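Local atomic coordinates of carboxylesterase YBFK (Bacillus subtilis, PDB entry 4CCY), a protein that hydrolyses carboxylic esters to an alcohol and a carboxylate, as a carboxylesterase of the alpha/beta hydrolase superfamily. Residues S13-L27 with H193-W206. Residues are numbered along the deposited sequence; the frame is centred on the assembly and turned at random.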
loop_
_atom_site.group_PDB
_atom_site.type_symbol
_atom_site.label_atom_id
_atom_site.label_comp_id
_atom_site.label_asym_id
_atom_site.label_seq_id
_atom_site.Cartn_x
_atom_site.Cartn_y
_atom_site.Cartn_z
ATOM N N SER A 13 -8.452 -12.151 -20.189
ATOM C CA SER A 13 -8.649 -11.754 -18.796
ATOM C C SER A 13 -7.922 -10.450 -18.462
ATOM O O SER A 13 -8.427 -9.633 -17.679
ATOM C CB SER A 13 -8.160 -12.858 -17.860
ATOM O OG SER A 13 -8.894 -14.040 -18.059
ATOM N N GLY A 14 -6.740 -10.270 -19.056
ATOM C CA GLY A 14 -5.926 -9.078 -18.838
ATOM C C GLY A 14 -6.638 -7.827 -19.301
ATOM O O GLY A 14 -6.625 -6.791 -18.616
ATOM N N LEU A 15 -7.266 -7.928 -20.472
ATOM C CA LEU A 15 -8.053 -6.839 -21.026
ATOM C C LEU A 15 -9.214 -6.480 -20.100
ATOM O O LEU A 15 -9.462 -5.310 -19.833
ATOM C CB LEU A 15 -8.570 -7.217 -22.416
ATOM C CG LEU A 15 -9.202 -6.123 -23.281
ATOM C CD1 LEU A 15 -8.245 -4.965 -23.540
ATOM C CD2 LEU A 15 -9.689 -6.736 -24.584
ATOM N N ARG A 16 -9.911 -7.495 -19.601
ATOM C CA ARG A 16 -11.032 -7.273 -18.703
ATOM C C ARG A 16 -10.585 -6.576 -17.412
ATOM O O ARG A 16 -11.308 -5.723 -16.884
ATOM C CB ARG A 16 -11.778 -8.576 -18.427
ATOM C CG ARG A 16 -12.761 -8.935 -19.530
ATOM C CD ARG A 16 -13.534 -10.200 -19.211
ATOM N NE ARG A 16 -12.932 -11.376 -19.838
ATOM C CZ ARG A 16 -12.386 -12.397 -19.180
ATOM N NH1 ARG A 16 -12.354 -12.412 -17.848
ATOM N NH2 ARG A 16 -11.872 -13.413 -19.858
ATOM N N PHE A 17 -9.391 -6.927 -16.929
ATOM C CA PHE A 17 -8.819 -6.267 -15.755
ATOM C C PHE A 17 -8.457 -4.792 -16.004
ATOM O O PHE A 17 -8.854 -3.910 -15.234
ATOM C CB PHE A 17 -7.594 -7.018 -15.215
ATOM C CG PHE A 17 -6.838 -6.247 -14.171
ATOM C CD1 PHE A 17 -7.380 -6.063 -12.890
ATOM C CD2 PHE A 17 -5.605 -5.672 -14.465
ATOM C CE1 PHE A 17 -6.690 -5.343 -11.918
ATOM C CE2 PHE A 17 -4.916 -4.945 -13.502
ATOM C CZ PHE A 17 -5.462 -4.779 -12.229
ATOM N N TYR A 18 -7.695 -4.544 -17.068
ATOM C CA TYR A 18 -7.363 -3.188 -17.493
ATOM C C TYR A 18 -8.635 -2.358 -17.683
ATOM O O TYR A 18 -8.695 -1.210 -17.259
ATOM C CB TYR A 18 -6.479 -3.204 -18.762
ATOM C CG TYR A 18 -4.973 -3.258 -18.490
ATOM C CD1 TYR A 18 -4.375 -4.395 -17.934
ATOM C CD2 TYR A 18 -4.143 -2.166 -18.803
ATOM C CE1 TYR A 18 -3.005 -4.439 -17.682
ATOM C CE2 TYR A 18 -2.769 -2.198 -18.560
ATOM C CZ TYR A 18 -2.206 -3.336 -17.992
ATOM O OH TYR A 18 -0.846 -3.372 -17.740
ATOM N N GLN A 19 -9.666 -2.961 -18.277
ATOM C CA GLN A 19 -10.948 -2.286 -18.440
ATOM C C GLN A 19 -11.579 -1.952 -17.087
ATOM O O GLN A 19 -12.019 -0.826 -16.875
ATOM C CB GLN A 19 -11.909 -3.098 -19.325
ATOM C CG GLN A 19 -11.582 -3.029 -20.818
ATOM C CD GLN A 19 -12.415 -3.984 -21.666
ATOM O OE1 GLN A 19 -13.223 -4.757 -21.147
ATOM N NE2 GLN A 19 -12.224 -3.929 -22.981
ATOM N N ALA A 20 -11.600 -2.920 -16.171
ATOM C CA ALA A 20 -12.134 -2.688 -14.830
ATOM C C ALA A 20 -11.369 -1.586 -14.070
ATOM O O ALA A 20 -11.989 -0.758 -13.406
ATOM C CB ALA A 20 -12.177 -3.988 -14.027
ATOM N N TYR A 21 -10.033 -1.601 -14.165
ATOM C CA TYR A 21 -9.151 -0.567 -13.591
ATOM C C TYR A 21 -9.525 0.825 -14.117
ATOM O O TYR A 21 -9.670 1.767 -13.344
ATOM C CB TYR A 21 -7.684 -0.881 -13.941
ATOM C CG TYR A 21 -6.603 -0.213 -13.093
ATOM C CD1 TYR A 21 -6.809 1.034 -12.475
ATOM C CD2 TYR A 21 -5.357 -0.810 -12.946
ATOM C CE1 TYR A 21 -5.817 1.634 -11.713
ATOM C CE2 TYR A 21 -4.353 -0.208 -12.198
ATOM C CZ TYR A 21 -4.591 1.015 -11.582
ATOM O OH TYR A 21 -3.605 1.621 -10.846
ATOM N N ASP A 22 -9.667 0.959 -15.435
ATOM C CA ASP A 22 -10.076 2.243 -16.014
ATOM C C ASP A 22 -11.446 2.691 -15.502
ATOM O O ASP A 22 -11.645 3.876 -15.236
ATOM C CB ASP A 22 -10.034 2.201 -17.540
ATOM C CG ASP A 22 -8.616 2.086 -18.079
ATOM O OD1 ASP A 22 -7.654 2.394 -17.331
ATOM O OD2 ASP A 22 -8.457 1.687 -19.250
ATOM N N GLN A 23 -12.374 1.747 -15.337
ATOM C CA GLN A 23 -13.670 2.048 -14.709
ATOM C C GLN A 23 -13.458 2.627 -13.327
ATOM O O GLN A 23 -14.027 3.662 -12.996
ATOM C CB GLN A 23 -14.531 0.806 -14.507
ATOM C CG GLN A 23 -14.537 -0.199 -15.623
ATOM C CD GLN A 23 -15.475 0.198 -16.712
ATOM O OE1 GLN A 23 -15.275 1.221 -17.354
ATOM N NE2 GLN A 23 -16.507 -0.600 -16.929
ATOM N N SER A 24 -12.645 1.936 -12.522
ATOM C CA SER A 24 -12.440 2.319 -11.126
ATOM C C SER A 24 -11.921 3.738 -11.032
ATOM O O SER A 24 -12.252 4.458 -10.089
ATOM C CB SER A 24 -11.482 1.356 -10.427
ATOM O OG SER A 24 -12.095 0.102 -10.212
ATOM N N LEU A 25 -11.142 4.141 -12.035
ATOM C CA LEU A 25 -10.504 5.450 -12.055
ATOM C C LEU A 25 -11.452 6.625 -12.338
ATOM O O LEU A 25 -11.082 7.784 -12.146
ATOM C CB LEU A 25 -9.277 5.444 -12.982
ATOM C CG LEU A 25 -8.014 4.718 -12.451
ATOM C CD1 LEU A 25 -6.922 4.612 -13.511
ATOM C CD2 LEU A 25 -7.471 5.419 -11.212
ATOM N N SER A 26 -12.679 6.333 -12.771
ATOM C CA SER A 26 -13.721 7.353 -12.849
ATOM C C SER A 26 -14.035 7.936 -11.460
ATOM O O SER A 26 -14.612 9.012 -11.357
ATOM C CB SER A 26 -14.993 6.785 -13.479
ATOM O OG SER A 26 -15.552 5.779 -12.646
ATOM N N LEU A 27 -13.648 7.227 -10.404
ATOM C CA LEU A 27 -13.860 7.703 -9.040
ATOM C C LEU A 27 -12.829 8.751 -8.623
ATOM O O LEU A 27 -12.989 9.386 -7.592
ATOM C CB LEU A 27 -13.876 6.538 -8.038
ATOM C CG LEU A 27 -14.964 5.462 -8.224
ATOM C CD1 LEU A 27 -14.752 4.292 -7.267
ATOM C CD2 LEU A 27 -16.383 6.023 -8.103
ATOM N N HIS A 193 -16.788 -0.088 -2.793
ATOM C CA HIS A 193 -17.509 0.454 -3.936
ATOM C C HIS A 193 -17.589 -0.644 -4.983
ATOM O O HIS A 193 -16.641 -1.387 -5.165
ATOM C CB HIS A 193 -16.806 1.676 -4.502
ATOM C CG HIS A 193 -17.606 2.394 -5.561
ATOM N ND1 HIS A 193 -17.799 1.888 -6.800
ATOM C CD2 HIS A 193 -18.283 3.611 -5.525
ATOM C CE1 HIS A 193 -18.559 2.734 -7.513
ATOM N NE2 HIS A 193 -18.853 3.789 -6.736
ATOM N N PRO A 194 -18.736 -0.778 -5.671
ATOM C CA PRO A 194 -18.856 -1.833 -6.695
ATOM C C PRO A 194 -17.736 -1.862 -7.761
ATOM O O PRO A 194 -17.376 -2.939 -8.249
ATOM C CB PRO A 194 -20.207 -1.534 -7.336
ATOM C CG PRO A 194 -20.991 -0.905 -6.241
ATOM C CD PRO A 194 -20.027 -0.123 -5.399
ATOM N N LEU A 195 -17.202 -0.697 -8.123
ATOM C CA LEU A 195 -16.135 -0.639 -9.118
ATOM C C LEU A 195 -14.876 -1.319 -8.606
ATOM O O LEU A 195 -14.251 -2.088 -9.337
ATOM C CB LEU A 195 -15.858 0.798 -9.564
ATOM C CG LEU A 195 -16.979 1.455 -10.389
ATOM C CD1 LEU A 195 -16.638 2.901 -10.713
ATOM C CD2 LEU A 195 -17.281 0.668 -11.660
ATOM N N LEU A 196 -14.525 -1.070 -7.343
ATOM C CA LEU A 196 -13.354 -1.705 -6.739
ATOM C C LEU A 196 -13.530 -3.205 -6.535
ATOM O O LEU A 196 -12.601 -3.971 -6.780
ATOM C CB LEU A 196 -12.936 -1.033 -5.425
ATOM C CG LEU A 196 -11.651 -0.204 -5.463
ATOM C CD1 LEU A 196 -11.276 0.268 -4.063
ATOM C CD2 LEU A 196 -10.492 -0.987 -6.084
ATOM N N GLN A 197 -14.721 -3.606 -6.093
ATOM C CA GLN A 197 -15.095 -5.016 -5.982
ATOM C C GLN A 197 -14.808 -5.721 -7.301
ATOM O O GLN A 197 -14.126 -6.753 -7.338
ATOM C CB GLN A 197 -16.588 -5.136 -5.649
ATOM C CG GLN A 197 -17.105 -6.567 -5.499
ATOM C CD GLN A 197 -16.823 -7.164 -4.131
ATOM O OE1 GLN A 197 -16.648 -6.435 -3.151
ATOM N NE2 GLN A 197 -16.779 -8.498 -4.058
ATOM N N ARG A 198 -15.295 -5.129 -8.387
ATOM C CA ARG A 198 -15.176 -5.722 -9.707
ATOM C C ARG A 198 -13.717 -5.848 -10.159
ATOM O O ARG A 198 -13.304 -6.900 -10.657
ATOM C CB ARG A 198 -16.000 -4.915 -10.718
ATOM C CG ARG A 198 -15.730 -5.287 -12.161
ATOM C CD ARG A 198 -16.531 -6.516 -12.547
ATOM N NE ARG A 198 -15.948 -7.210 -13.694
ATOM C CZ ARG A 198 -15.176 -8.289 -13.597
ATOM N NH1 ARG A 198 -14.885 -8.795 -12.401
ATOM N NH2 ARG A 198 -14.699 -8.866 -14.695
ATOM N N GLN A 199 -12.948 -4.774 -9.963
ATOM C CA GLN A 199 -11.561 -4.712 -10.398
ATOM C C GLN A 199 -10.700 -5.768 -9.712
ATOM O O GLN A 199 -9.943 -6.481 -10.370
ATOM C CB GLN A 199 -10.975 -3.316 -10.164
ATOM C CG GLN A 199 -9.522 -3.217 -10.601
ATOM C CD GLN A 199 -8.852 -1.910 -10.230
ATOM O OE1 GLN A 199 -9.496 -0.873 -10.139
ATOM N NE2 GLN A 199 -7.545 -1.953 -10.041
ATOM N N ILE A 200 -10.826 -5.860 -8.392
ATOM C CA ILE A 200 -10.077 -6.832 -7.606
ATOM C C ILE A 200 -10.398 -8.275 -8.028
ATOM O O ILE A 200 -9.486 -9.102 -8.161
ATOM C CB ILE A 200 -10.310 -6.621 -6.089
ATOM C CG1 ILE A 200 -9.745 -5.264 -5.665
ATOM C CG2 ILE A 200 -9.689 -7.752 -5.275
ATOM C CD1 ILE A 200 -10.188 -4.838 -4.287
ATOM N N VAL A 201 -11.684 -8.565 -8.241
ATOM C CA VAL A 201 -12.126 -9.880 -8.724
ATOM C C VAL A 201 -11.509 -10.183 -10.085
ATOM O O VAL A 201 -10.940 -11.252 -10.280
ATOM C CB VAL A 201 -13.669 -9.999 -8.757
ATOM C CG1 VAL A 201 -14.126 -11.273 -9.471
ATOM C CG2 VAL A 201 -14.224 -9.976 -7.344
ATOM N N ALA A 202 -11.579 -9.217 -10.999
ATOM C CA ALA A 202 -11.031 -9.367 -12.354
ATOM C C ALA A 202 -9.505 -9.481 -12.329
ATOM O O ALA A 202 -8.909 -10.148 -13.176
ATOM C CB ALA A 202 -11.480 -8.213 -13.250
ATOM N N GLY A 203 -8.882 -8.827 -11.351
ATOM C CA GLY A 203 -7.443 -8.929 -11.136
ATOM C C GLY A 203 -7.034 -10.356 -10.833
ATOM O O GLY A 203 -6.090 -10.875 -11.423
ATOM N N VAL A 204 -7.765 -10.980 -9.914
ATOM C CA VAL A 204 -7.535 -12.355 -9.517
ATOM C C VAL A 204 -7.863 -13.338 -10.662
ATOM O O VAL A 204 -7.157 -14.326 -10.855
ATOM C CB VAL A 204 -8.318 -12.698 -8.219
ATOM C CG1 VAL A 204 -8.047 -14.128 -7.784
ATOM C CG2 VAL A 204 -7.953 -11.730 -7.093
ATOM N N GLU A 205 -8.919 -13.058 -11.424
ATOM C CA GLU A 205 -9.264 -13.883 -12.594
ATOM C C GLU A 205 -8.160 -13.904 -13.649
ATOM O O GLU A 205 -7.943 -14.917 -14.305
ATOM C CB GLU A 205 -10.579 -13.428 -13.215
ATOM C CG GLU A 205 -11.780 -13.840 -12.379
ATOM C CD GLU A 205 -13.091 -13.350 -12.948
ATOM O OE1 GLU A 205 -13.161 -12.186 -13.411
ATOM O OE2 GLU A 205 -14.059 -14.136 -12.925
ATOM N N TRP A 206 -7.468 -12.781 -13.797
ATOM C CA TRP A 206 -6.358 -12.682 -14.726
ATOM C C TRP A 206 -5.219 -13.536 -14.251
ATOM O O TRP A 206 -4.606 -13.242 -13.239
ATOM C CB TRP A 206 -5.937 -11.218 -14.894
ATOM C CG TRP A 206 -4.820 -10.999 -15.895
ATOM C CD1 TRP A 206 -4.449 -11.824 -16.956
ATOM C CD2 TRP A 206 -3.907 -9.852 -15.970
ATOM N NE1 TRP A 206 -3.391 -11.286 -17.649
ATOM C CE2 TRP A 206 -3.017 -10.108 -17.111
ATOM C CE3 TRP A 206 -3.732 -8.687 -15.226
ATOM C CZ2 TRP A 206 -2.016 -9.217 -17.475
ATOM C CZ3 TRP A 206 -2.723 -7.796 -15.609
ATOM C CH2 TRP A 206 -1.880 -8.063 -16.696
HETATM O O HOH W 1 -10.249 -10.401 -15.740
HETATM O O HOH W 2 -6.464 -15.786 -16.956
HETATM O O HOH W 3 -14.115 -1.792 -12.026
#
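Gln199 enters helix 13-24 as a knob among Phe17, Ala20, Tyr21 and Ser24. With CG anti to the backbone N (chi1 180°), the extended chain carries the amide across the interface. There Ser24 OG donates to Gln199 OE1 over 2.8 Å, in the carbonyl plane and on a lone pair. The other half of the amide lies over one face of Tyr21, Gln199 NE2 standing 3.6 Å from Tyr21 CG with the two planes only 21° apart. Gln199 NE2 also hydrogen-bonds to Ser66 OG, so both ends of this buried group are held.

At one end of the contact the indole of Trp206 lies flat against glycine: Gly14 CA sits 3.4 Å from the centroid of the five-membered ring, almost on its normal, a CH-pi contact. The six-membered ring meets Phe17 through CE3, 3.6 Å from Phe17 CD2, in a strongly slid pair with little overlap. Phe17 CD1 comes to 3.4 Å from Gly203 CA, an oblique approach to a residue without a side chain. At the other end Leu27 sets CD1 over the centre of the His193 imidazole, whose ND1 accepts from Leu195 N at 3.0 Å and so caps helix 194-205.

Along one flank, water 1 donates to Ser13 O and Ala202 O, and water 3 to Ala20 O and Leu195 O, tying the two backbones together. The helices run antiparallel, their axes 8.4 Å apart at closest approach and 160° between directions, with Ala20 and Ala202 in the middle. Lys92 NZ hydrogen-bonds to Gly203 O and Trp206 O, at the C-terminal end of helix 194-205. This helix packs Ile200 and Val204 on helix 175-186, while Tyr71 of helix 71-80 is touched from both segments, by Leu27 and by His193 and Leu196.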